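Local coordinates for hypothetical protein (PDB 1U84) that is of unknown function but belongs to the DUF1871 family and folds as a small all-helical bundle of four helices, at residues F23-D28 with F60-P65; E15-W20 with S56-A61; L38-E43 with R48-R53. All blocks are in the same frame, centred on the assembly; numbering follows the deposited sequence.

Contact 1: F23-D28 with F60-P65; sequences FGLGKD and FAFDEP
Phe23, Leu25 and Phe62, with Glu64 at their border, make a largely apolar surface contact between the loop that follows helix 8-20 and the C-terminal end of helix 47-62. The Phe23 and Phe62 rings carry most of it. CD2 of Phe23 lies over one face of the Phe62 ring, toward its rim, and CE2 of Phe23 reaches CD2 of Phe62 at 3.5 Å. The centroids are 5.0 Å apart and the planes are inclined at 59°. Farther along the Phe62 ring, the CD1 methyl of Leu25 reaches CE1 of Phe62 at 3.5 Å. Beyond the helix, Asp63 takes up a positive phi, and the chain then runs on to Glu64, whose extended side chain brings OE1 obliquely to 3.0 Å from CE1 of Phe23. The loop is held in shape from its own side: Asp21 accepts hydrogen bonds from the backbone N of Leu25 and of Gly26, while Tyr30 OH bonds to the N of Phe23. With no hydrogen bond or salt bridge joining the two segments, their association rests on dispersion and hydrophobic burial of Phe23, Leu25 and Phe62, to which Glu64 adds close contact at the border.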
# COMPACT_ATOMS: atom_id res chain seq x y z
N PHE A 23 4.74 -10.37 -5.18
CA PHE A 23 4.72 -11.63 -5.94
C PHE A 23 5.80 -11.69 -7.04
O PHE A 23 5.77 -12.57 -7.90
CB PHE A 23 3.31 -11.87 -6.49
CG PHE A 23 2.28 -12.03 -5.41
CD1 PHE A 23 2.43 -13.01 -4.43
CD2 PHE A 23 1.19 -11.17 -5.34
CE1 PHE A 23 1.47 -13.16 -3.41
CE2 PHE A 23 0.23 -11.29 -4.32
CZ PHE A 23 0.39 -12.29 -3.34
N GLY A 24 6.74 -10.75 -7.01
CA GLY A 24 7.87 -10.80 -7.97
C GLY A 24 7.40 -10.65 -9.41
O GLY A 24 7.84 -11.37 -10.32
N LEU A 25 6.51 -9.70 -9.62
CA LEU A 25 5.91 -9.44 -10.94
C LEU A 25 6.44 -8.16 -11.61
O LEU A 25 6.14 -7.88 -12.77
CB LEU A 25 4.37 -9.36 -10.79
CG LEU A 25 3.62 -10.58 -10.25
CD1 LEU A 25 2.16 -10.23 -9.94
CD2 LEU A 25 3.68 -11.77 -11.21
N GLY A 26 7.25 -7.41 -10.87
CA GLY A 26 7.76 -6.12 -11.30
C GLY A 26 6.85 -5.01 -10.81
O GLY A 26 5.64 -5.21 -10.65
N LYS A 27 7.44 -3.83 -10.63
CA LYS A 27 6.73 -2.69 -10.04
C LYS A 27 5.53 -2.20 -10.85
O LYS A 27 4.63 -1.56 -10.30
CB LYS A 27 7.71 -1.54 -9.74
CG LYS A 27 8.28 -0.81 -10.98
CD LYS A 27 9.42 0.14 -10.58
CE LYS A 27 9.97 0.90 -11.78
NZ LYS A 27 10.84 2.05 -11.36
N ASP A 28 5.50 -2.52 -12.15
CA ASP A 28 4.44 -2.03 -13.04
C ASP A 28 3.18 -2.88 -13.08
O ASP A 28 2.20 -2.54 -13.74
CB ASP A 28 4.99 -1.92 -14.48
CG ASP A 28 5.86 -0.71 -14.67
OD1 ASP A 28 5.79 0.21 -13.83
OD2 ASP A 28 6.59 -0.67 -15.68
N PHE A 60 -8.05 -9.81 -3.13
CA PHE A 60 -8.98 -9.76 -4.26
C PHE A 60 -8.22 -9.90 -5.57
O PHE A 60 -8.64 -10.65 -6.48
CB PHE A 60 -9.79 -8.47 -4.33
CG PHE A 60 -10.62 -8.38 -5.58
CD1 PHE A 60 -11.76 -9.17 -5.71
CD2 PHE A 60 -10.24 -7.57 -6.65
CE1 PHE A 60 -12.54 -9.13 -6.88
CE2 PHE A 60 -11.02 -7.51 -7.83
CZ PHE A 60 -12.17 -8.30 -7.93
N ALA A 61 -7.12 -9.15 -5.67
CA ALA A 61 -6.39 -9.04 -6.94
C ALA A 61 -5.75 -10.35 -7.37
O ALA A 61 -5.66 -10.61 -8.55
CB ALA A 61 -5.33 -7.95 -6.89
N PHE A 62 -5.24 -11.10 -6.39
CA PHE A 62 -4.37 -12.25 -6.69
C PHE A 62 -4.85 -13.58 -6.18
O PHE A 62 -4.23 -14.60 -6.46
CB PHE A 62 -2.95 -11.99 -6.17
CG PHE A 62 -2.25 -10.85 -6.88
CD1 PHE A 62 -1.78 -11.00 -8.17
CD2 PHE A 62 -2.17 -9.59 -6.29
CE1 PHE A 62 -1.16 -9.92 -8.83
CE2 PHE A 62 -1.52 -8.53 -6.93
CZ PHE A 62 -1.06 -8.68 -8.21
N ASP A 63 -5.98 -13.59 -5.48
CA ASP A 63 -6.57 -14.82 -4.93
C ASP A 63 -5.54 -15.54 -4.05
O ASP A 63 -5.32 -16.74 -4.15
CB ASP A 63 -7.16 -15.70 -6.05
CG ASP A 63 -8.40 -15.06 -6.69
OD1 ASP A 63 -9.26 -14.54 -5.94
OD2 ASP A 63 -8.54 -15.08 -7.93
N GLU A 64 -4.90 -14.74 -3.20
CA GLU A 64 -3.85 -15.17 -2.29
C GLU A 64 -3.78 -14.16 -1.15
O GLU A 64 -3.67 -12.97 -1.41
CB GLU A 64 -2.51 -15.18 -3.02
CG GLU A 64 -2.17 -16.50 -3.68
CD GLU A 64 -0.99 -16.38 -4.60
OE1 GLU A 64 -0.28 -15.36 -4.50
OE2 GLU A 64 -0.77 -17.28 -5.42
N PRO A 65 -3.87 -14.64 0.10
CA PRO A 65 -3.75 -13.71 1.23
C PRO A 65 -2.28 -13.48 1.61
O PRO A 65 -1.56 -14.44 1.94
CB PRO A 65 -4.51 -14.45 2.35
CG PRO A 65 -4.21 -15.91 2.06
CD PRO A 65 -4.14 -16.02 0.53

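Contact 2: E15-W20 with S56-A61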
# COMPACT_ATOMS: atom_id res chain seq x y z
N GLU A 15 4.81 4.89 -6.00
CA GLU A 15 6.09 4.20 -6.27
C GLU A 15 6.43 3.15 -5.24
O GLU A 15 6.75 2.00 -5.58
CB GLU A 15 7.23 5.19 -6.42
CG GLU A 15 7.24 5.92 -7.74
CD GLU A 15 8.27 7.05 -7.75
OE1 GLU A 15 8.18 7.97 -6.89
OE2 GLU A 15 9.18 7.02 -8.62
N TRP A 16 6.31 3.52 -3.97
CA TRP A 16 6.57 2.58 -2.87
C TRP A 16 5.63 1.38 -2.91
O TRP A 16 6.05 0.25 -2.65
CB TRP A 16 6.43 3.30 -1.53
CG TRP A 16 7.55 4.24 -1.21
CD1 TRP A 16 8.50 4.73 -2.07
CD2 TRP A 16 7.76 4.89 0.04
NE1 TRP A 16 9.34 5.58 -1.40
CE2 TRP A 16 8.89 5.72 -0.11
CE3 TRP A 16 7.13 4.83 1.28
CZ2 TRP A 16 9.39 6.50 0.95
CZ3 TRP A 16 7.62 5.62 2.33
CH2 TRP A 16 8.75 6.42 2.15
N ILE A 17 4.35 1.61 -3.23
CA ILE A 17 3.39 0.52 -3.21
C ILE A 17 3.72 -0.43 -4.35
O ILE A 17 3.79 -1.64 -4.14
CB ILE A 17 1.93 0.99 -3.28
CG1 ILE A 17 1.61 1.83 -2.07
CG2 ILE A 17 1.02 -0.23 -3.37
CD1 ILE A 17 0.47 2.88 -2.31
N GLY A 18 3.98 0.13 -5.53
CA GLY A 18 4.34 -0.74 -6.69
C GLY A 18 5.59 -1.53 -6.37
O GLY A 18 5.68 -2.77 -6.61
N ALA A 19 6.57 -0.81 -5.81
CA ALA A 19 7.87 -1.42 -5.50
C ALA A 19 7.82 -2.55 -4.48
O ALA A 19 8.69 -3.45 -4.48
CB ALA A 19 8.88 -0.37 -5.08
N TRP A 20 6.81 -2.53 -3.61
CA TRP A 20 6.55 -3.61 -2.66
C TRP A 20 6.61 -4.99 -3.34
O TRP A 20 7.24 -5.93 -2.83
CB TRP A 20 5.19 -3.40 -2.00
CG TRP A 20 4.92 -4.23 -0.80
CD1 TRP A 20 5.77 -4.48 0.26
CD2 TRP A 20 3.70 -4.86 -0.49
NE1 TRP A 20 5.14 -5.25 1.20
CE2 TRP A 20 3.84 -5.48 0.78
CE3 TRP A 20 2.45 -4.94 -1.15
CZ2 TRP A 20 2.81 -6.20 1.36
CZ3 TRP A 20 1.42 -5.65 -0.56
CH2 TRP A 20 1.60 -6.27 0.70
N SER A 56 -6.78 -7.01 1.99
CA SER A 56 -8.01 -7.27 1.21
C SER A 56 -7.86 -6.94 -0.27
O SER A 56 -8.30 -7.72 -1.16
CB SER A 56 -9.20 -6.52 1.81
OG SER A 56 -9.39 -6.91 3.17
N ILE A 57 -7.24 -5.79 -0.54
CA ILE A 57 -6.98 -5.32 -1.91
C ILE A 57 -6.18 -6.39 -2.69
O ILE A 57 -6.52 -6.75 -3.83
CB ILE A 57 -6.24 -3.93 -1.90
CG1 ILE A 57 -7.21 -2.82 -1.46
CG2 ILE A 57 -5.64 -3.66 -3.29
CD1 ILE A 57 -6.55 -1.54 -1.02
N TYR A 58 -5.12 -6.89 -2.05
CA TYR A 58 -4.22 -7.82 -2.75
C TYR A 58 -4.80 -9.21 -2.77
O TYR A 58 -4.57 -9.93 -3.75
CB TYR A 58 -2.80 -7.80 -2.14
CG TYR A 58 -1.96 -6.66 -2.66
CD1 TYR A 58 -2.21 -5.34 -2.27
CD2 TYR A 58 -0.91 -6.90 -3.53
CE1 TYR A 58 -1.46 -4.29 -2.78
CE2 TYR A 58 -0.12 -5.85 -4.03
CZ TYR A 58 -0.41 -4.53 -3.64
OH TYR A 58 0.33 -3.46 -4.14
N GLU A 59 -5.58 -9.58 -1.75
CA GLU A 59 -6.26 -10.89 -1.81
C GLU A 59 -7.30 -10.90 -2.95
O GLU A 59 -7.42 -11.90 -3.66
CB GLU A 59 -6.92 -11.24 -0.49
CG GLU A 59 -7.45 -12.66 -0.54
CD GLU A 59 -8.01 -13.13 0.77
OE1 GLU A 59 -8.06 -12.32 1.74
OE2 GLU A 59 -8.41 -14.32 0.84
N PHE A 60 -8.05 -9.81 -3.13
CA PHE A 60 -8.98 -9.76 -4.26
C PHE A 60 -8.22 -9.90 -5.57
O PHE A 60 -8.64 -10.65 -6.48
CB PHE A 60 -9.79 -8.47 -4.33
CG PHE A 60 -10.62 -8.38 -5.58
CD1 PHE A 60 -11.76 -9.17 -5.71
CD2 PHE A 60 -10.24 -7.57 -6.65
CE1 PHE A 60 -12.54 -9.13 -6.88
CE2 PHE A 60 -11.02 -7.51 -7.83
CZ PHE A 60 -12.17 -8.30 -7.93
N ALA A 61 -7.12 -9.15 -5.67
CA ALA A 61 -6.39 -9.04 -6.94
C ALA A 61 -5.75 -10.35 -7.37
O ALA A 61 -5.66 -10.61 -8.55
CB ALA A 61 -5.33 -7.95 -6.89
O HOH W 1 2.84 -4.08 -5.04
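Trp20 sets the edge of its six-membered ring on the face of the Tyr58 ring, with CZ3 of Trp20 3.6 Å above the centre of the phenol plane. The planes stand at 85°, an edge-to-face pair whose centroids are 5.0 Å apart. CG of Trp20 lies anti to the backbone N (chi1 -167°), which swings the indole out toward helix 47-62. At the far end of the phenol, CG2 of Ile17 touches OH of Tyr58 at 3.4 Å, the two side chains crossing at a slant. That hydroxyl is also tied to helix 8-20 through water 1, which lies 2.7 Å from Tyr58 OH and donates a hydrogen bond to Ile17 O. In this way the long Tyr58 side chain bridges two helices of the four-helix fold whose backbones stay far apart, the CA atoms of Ile17 and Tyr58 being 11.3 Å from each other. A leucine in place of Tyr58 would probably leave the Trp20 edge without its aromatic face and water 1 without its link to helix 47-62. The indole has further neighbours in His70, whose ring meets it at about 20°, and in Leu74 of helix 68-85, while Ile17 also packs on Ala34 and Val37 of helix 31-41.

Contact 3: L38-E43 with R48-R53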
# COMPACT_ATOMS: atom_id res chain seq x y z
N LEU A 38 -3.55 3.73 -2.16
CA LEU A 38 -3.41 5.19 -1.99
C LEU A 38 -4.71 5.76 -1.42
O LEU A 38 -4.67 6.57 -0.49
CB LEU A 38 -3.03 5.90 -3.29
CG LEU A 38 -2.86 7.41 -3.10
CD1 LEU A 38 -1.66 7.71 -2.20
CD2 LEU A 38 -2.68 8.01 -4.47
N GLN A 39 -5.86 5.37 -1.97
CA GLN A 39 -7.13 5.82 -1.42
C GLN A 39 -7.24 5.50 0.08
O GLN A 39 -7.58 6.37 0.90
CB GLN A 39 -8.25 5.14 -2.19
CG GLN A 39 -9.61 5.50 -1.74
CD GLN A 39 -9.92 6.94 -2.03
OE1 GLN A 39 -9.43 7.52 -3.02
NE2 GLN A 39 -10.75 7.52 -1.20
N ALA A 40 -6.89 4.28 0.44
CA ALA A 40 -7.02 3.79 1.84
C ALA A 40 -6.09 4.62 2.75
O ALA A 40 -6.38 4.81 3.92
CB ALA A 40 -6.64 2.34 1.92
N VAL A 41 -4.90 4.95 2.23
CA VAL A 41 -3.93 5.80 2.98
C VAL A 41 -4.59 7.10 3.49
O VAL A 41 -4.28 7.58 4.59
CB VAL A 41 -2.62 6.13 2.17
CG1 VAL A 41 -1.74 7.24 2.85
CG2 VAL A 41 -1.79 4.83 1.98
N TYR A 42 -5.46 7.68 2.67
CA TYR A 42 -6.12 8.92 3.06
C TYR A 42 -7.33 8.70 3.95
O TYR A 42 -7.98 9.68 4.39
CB TYR A 42 -6.47 9.75 1.83
CG TYR A 42 -5.25 10.43 1.28
CD1 TYR A 42 -4.72 11.56 1.91
CD2 TYR A 42 -4.61 9.93 0.17
CE1 TYR A 42 -3.60 12.19 1.42
CE2 TYR A 42 -3.48 10.55 -0.36
CZ TYR A 42 -2.98 11.69 0.27
OH TYR A 42 -1.84 12.28 -0.24
N GLU A 43 -7.62 7.45 4.27
CA GLU A 43 -8.83 7.14 5.06
C GLU A 43 -8.56 6.80 6.50
O GLU A 43 -9.50 6.62 7.29
CB GLU A 43 -9.65 6.04 4.37
CG GLU A 43 -10.26 6.54 3.06
CD GLU A 43 -10.86 5.42 2.22
OE1 GLU A 43 -10.69 4.23 2.58
OE2 GLU A 43 -11.49 5.75 1.18
N ARG A 48 -2.69 -0.62 11.59
CA ARG A 48 -3.51 -1.86 11.57
C ARG A 48 -4.66 -1.81 10.57
O ARG A 48 -4.91 -2.76 9.83
CB ARG A 48 -4.05 -2.24 12.97
CG ARG A 48 -3.02 -2.78 13.94
CD ARG A 48 -3.58 -2.85 15.39
NE ARG A 48 -2.49 -3.08 16.36
CZ ARG A 48 -2.51 -4.03 17.29
NH1 ARG A 48 -3.57 -4.80 17.39
NH2 ARG A 48 -1.48 -4.16 18.13
N THR A 49 -5.37 -0.68 10.59
CA THR A 49 -6.51 -0.45 9.72
C THR A 49 -6.04 -0.48 8.26
O THR A 49 -6.63 -1.17 7.43
CB THR A 49 -7.19 0.90 10.05
OG1 THR A 49 -7.65 0.87 11.43
CG2 THR A 49 -8.38 1.11 9.13
N LEU A 50 -4.96 0.24 7.98
CA LEU A 50 -4.43 0.30 6.61
C LEU A 50 -3.95 -1.07 6.15
O LEU A 50 -4.17 -1.46 5.00
CB LEU A 50 -3.32 1.35 6.48
CG LEU A 50 -2.64 1.48 5.11
CD1 LEU A 50 -3.65 1.74 4.01
CD2 LEU A 50 -1.55 2.58 5.17
N ALA A 51 -3.27 -1.78 7.05
CA ALA A 51 -2.73 -3.10 6.72
C ALA A 51 -3.86 -4.05 6.31
O ALA A 51 -3.72 -4.86 5.37
CB ALA A 51 -1.94 -3.69 7.89
N ALA A 52 -5.00 -3.98 7.02
CA ALA A 52 -6.13 -4.84 6.69
C ALA A 52 -6.70 -4.48 5.30
O ALA A 52 -7.05 -5.37 4.54
CB ALA A 52 -7.18 -4.77 7.76
N ARG A 53 -6.72 -3.18 4.96
CA ARG A 53 -7.16 -2.78 3.62
C ARG A 53 -6.20 -3.33 2.54
O ARG A 53 -6.64 -3.88 1.52
CB ARG A 53 -7.32 -1.26 3.46
CG ARG A 53 -8.52 -0.65 4.21
CD ARG A 53 -9.90 -1.04 3.58
NE ARG A 53 -9.96 -0.64 2.17
CZ ARG A 53 -10.11 -1.48 1.16
NH1 ARG A 53 -10.13 -1.03 -0.09
NH2 ARG A 53 -10.27 -2.79 1.37
O HOH W 2 -10.39 2.11 1.07
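Apolar packing between Ala40, Val41 and Leu50 forms the buried part of this contact, in which the end of helix 31-41 meets the first turns of helix 47-62. The backbones come close at Ala40, whose CA is 6.5 Å from that of Leu50; the Ala40 methyl touches both CD1 of Leu50, at 3.7 Å, and CB of Arg53. Leu50 sends its CG anti to the backbone N (chi1 178°); its CD1 packs on the Ala40 methyl and also reaches Val41, while CD2 meets CG2 of Val41 at 3.9 Å. Ala75 and Leu79 of helix 68-85 also touch Leu50, and Leu78 of the same helix touches Val41.

A polar link runs along the exposed border. Water 2 donates to Glu43 OE1 at 2.6 Å and accepts from Arg53 NE at 3.0 Å, relaying between opposite charges that do not touch directly. The Arg53 chain, bent at chi2 and chi3, folds back to bring NE to this water. Within 38-43 itself, Gln39 NE2 gives Glu43 OE2 a nearly straight hydrogen bond of 3.1 Å (168°), arriving from above the carboxylate plane; this internal tie probably limits rotation of the carboxylate and so steadies it for the water bridge. Two successive helices, running roughly antiparallel and joined by a short connection, form an alpha-alpha hairpin, here packed against helix 68-85.

How the contacts relate
From the N terminus, helix 8-20 supplies the first half of contact 2, and the loop after it the first half of contact 1. The chain then forms helix 31-41, turns, and enters helix 47-62; contact 3 closes this short turn. Farther along that helix, contact 2 closes back on helix 8-20 and contact 1 on the loop after it. These two longer loops cross, contact 1 starting and ending later, and their ends overlap at Phe60 and Ala61. Contact 3 is nested inside both. It touches contact 2 where Ile17 CD1 meets Leu38 N, whereas the centres of contacts 1 and 3 are about 17 Å apart, on opposite sides of the chain's centre. Helix 47-62 is common to all three.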